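Carboxylesterase YbfK (Bacillus subtilis, PDB 4CCY) hydrolyses carboxylic esters to an alcohol and a carboxylate, acting as a bacterial carboxylesterase of the alpha/beta hydrolase superfamily. Local coordinates at residues P55-L60 and F81-V86. Residues are numbered along the deposited sequence; the frame is centred on the assembly and turned at random.
Sequences PSLILL and FRTYAV
With chi1 near -60° in both, Ile-58 and Tyr-84 turn CG1 and CG away from their own carbonyl carbons, and Ile-58 CD1 comes to lie 4.0 Å from Tyr-84 CB. The other branch of Ile-58, CG2, meets Val-86 CG2 at 3.8 Å; a beta-branched residue suits this place because it can serve two neighbours at once. Cutting Ile-58 back to an alanine would probably leave Tyr-84 CB and Val-86 CG2 without their apolar mates and open a gap beside them. Farther out, Ser-56 OG sits at the edge of the tyrosine ring, and both hydroxyls suit a shared water, 2.7 Å from Ser-56 OG and 2.6 Å from Tyr-84 OH. On the other face of the sheet Thr-83 offers its methyl CG2 to Leu-57 CD2, 3.9 Å away, while its OG1 is hydrogen-bonded to Ser-78 OG; helix 71-80 packs against Leu-57, Leu-59 and Thr-83. Five backbone hydrogen bonds join the segments, from Arg-82 N to Pro-55 O through to Val-86 N to Leu-59 O. Strand 56-60 pairs on with strand 123-128, which leads to the probable nucleophile Ser-129; with helix 71-80, the two strands form a beta-alpha-beta unit of the alpha/beta hydrolase fold.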
loop_
_atom_site.group_PDB
_atom_site.type_symbol
_atom_site.label_atom_id
_atom_site.label_comp_id
_atom_site.label_asym_id
_atom_site.label_seq_id
_atom_site.Cartn_x
_atom_site.Cartn_y
_atom_site.Cartn_z
ATOM N N PRO A 55 16.649 -1.282 12.119
ATOM C CA PRO A 55 15.565 -0.288 12.163
ATOM C C PRO A 55 14.266 -0.806 11.525
ATOM O O PRO A 55 14.298 -1.636 10.610
ATOM C CB PRO A 55 16.132 0.903 11.376
ATOM C CG PRO A 55 17.616 0.761 11.491
ATOM C CD PRO A 55 17.890 -0.718 11.543
ATOM N N SER A 56 13.134 -0.322 12.029
ATOM C CA SER A 56 11.822 -0.789 11.589
ATOM C C SER A 56 11.350 -0.208 10.242
ATOM O O SER A 56 11.551 0.970 9.962
ATOM C CB SER A 56 10.780 -0.549 12.688
ATOM O OG SER A 56 11.184 -1.184 13.894
ATOM N N LEU A 57 10.729 -1.049 9.415
ATOM C CA LEU A 57 10.113 -0.583 8.161
ATOM C C LEU A 57 8.742 -1.214 7.968
ATOM O O LEU A 57 8.633 -2.427 7.785
ATOM C CB LEU A 57 11.027 -0.845 6.947
ATOM C CG LEU A 57 10.464 -0.626 5.525
ATOM C CD1 LEU A 57 10.015 0.811 5.255
ATOM C CD2 LEU A 57 11.446 -1.095 4.461
ATOM N N ILE A 58 7.706 -0.380 8.019
ATOM C CA ILE A 58 6.319 -0.800 7.830
ATOM C C ILE A 58 6.010 -0.776 6.344
ATOM O O ILE A 58 6.296 0.225 5.671
ATOM C CB ILE A 58 5.325 0.179 8.528
ATOM C CG1 ILE A 58 5.624 0.330 10.033
ATOM C CG2 ILE A 58 3.868 -0.218 8.265
ATOM C CD1 ILE A 58 5.417 -0.912 10.871
ATOM N N LEU A 59 5.422 -1.859 5.832
ATOM C CA LEU A 59 5.036 -1.916 4.419
ATOM C C LEU A 59 3.528 -1.942 4.249
ATOM O O LEU A 59 2.850 -2.761 4.880
ATOM C CB LEU A 59 5.664 -3.135 3.717
ATOM C CG LEU A 59 7.206 -3.168 3.685
ATOM C CD1 LEU A 59 7.739 -4.428 3.008
ATOM C CD2 LEU A 59 7.770 -1.916 3.014
ATOM N N LEU A 60 3.002 -1.065 3.389
ATOM C CA LEU A 60 1.558 -1.024 3.140
ATOM C C LEU A 60 1.227 -1.249 1.658
ATOM O O LEU A 60 1.612 -0.451 0.791
ATOM C CB LEU A 60 0.937 0.267 3.694
ATOM C CG LEU A 60 1.004 0.404 5.217
ATOM C CD1 LEU A 60 0.811 1.853 5.659
ATOM C CD2 LEU A 60 0.015 -0.529 5.929
ATOM N N PHE A 81 16.697 -3.839 7.157
ATOM C CA PHE A 81 15.571 -3.432 7.995
ATOM C C PHE A 81 14.791 -4.622 8.523
ATOM O O PHE A 81 14.696 -5.662 7.870
ATOM C CB PHE A 81 14.630 -2.494 7.227
ATOM C CG PHE A 81 15.296 -1.240 6.743
ATOM C CD1 PHE A 81 15.463 -0.149 7.595
ATOM C CD2 PHE A 81 15.776 -1.152 5.441
ATOM C CE1 PHE A 81 16.086 1.007 7.148
ATOM C CE2 PHE A 81 16.409 0.002 4.995
ATOM C CZ PHE A 81 16.562 1.078 5.847
ATOM N N ARG A 82 14.239 -4.456 9.713
ATOM C CA ARG A 82 13.205 -5.348 10.191
ATOM C C ARG A 82 11.910 -4.858 9.539
ATOM O O ARG A 82 11.384 -3.808 9.917
ATOM C CB ARG A 82 13.119 -5.290 11.717
ATOM C CG ARG A 82 12.083 -6.226 12.334
ATOM C CD ARG A 82 12.435 -7.699 12.154
ATOM N NE ARG A 82 11.484 -8.564 12.863
ATOM C CZ ARG A 82 11.290 -9.857 12.608
ATOM N NH1 ARG A 82 11.983 -10.468 11.652
ATOM N NH2 ARG A 82 10.396 -10.544 13.310
ATOM N N THR A 83 11.440 -5.593 8.532
ATOM C CA THR A 83 10.237 -5.214 7.785
ATOM C C THR A 83 8.985 -5.848 8.360
ATOM O O THR A 83 8.966 -7.036 8.687
ATOM C CB THR A 83 10.304 -5.626 6.301
ATOM O OG1 THR A 83 10.581 -7.037 6.218
ATOM C CG2 THR A 83 11.383 -4.818 5.553
ATOM N N TYR A 84 7.940 -5.041 8.457
ATOM C CA TYR A 84 6.633 -5.481 8.890
ATOM C C TYR A 84 5.637 -5.204 7.769
ATOM O O TYR A 84 5.277 -4.062 7.538
ATOM C CB TYR A 84 6.215 -4.715 10.130
ATOM C CG TYR A 84 7.108 -4.928 11.340
ATOM C CD1 TYR A 84 7.039 -6.110 12.085
ATOM C CD2 TYR A 84 7.998 -3.934 11.756
ATOM C CE1 TYR A 84 7.827 -6.291 13.209
ATOM C CE2 TYR A 84 8.795 -4.107 12.882
ATOM C CZ TYR A 84 8.709 -5.283 13.602
ATOM O OH TYR A 84 9.500 -5.466 14.716
ATOM N N ALA A 85 5.200 -6.251 7.074
ATOM C CA ALA A 85 4.238 -6.093 5.990
ATOM C C ALA A 85 2.831 -6.224 6.567
ATOM O O ALA A 85 2.416 -7.304 7.020
ATOM C CB ALA A 85 4.479 -7.117 4.889
ATOM N N VAL A 86 2.109 -5.111 6.541
ATOM C CA VAL A 86 0.843 -4.981 7.260
ATOM C C VAL A 86 -0.340 -5.094 6.288
ATOM O O VAL A 86 -0.398 -4.357 5.288
ATOM C CB VAL A 86 0.788 -3.624 8.006
ATOM C CG1 VAL A 86 -0.539 -3.449 8.737
ATOM C CG2 VAL A 86 1.982 -3.467 8.952
HETATM O O HOH W 1 11.400 -3.662 14.977
#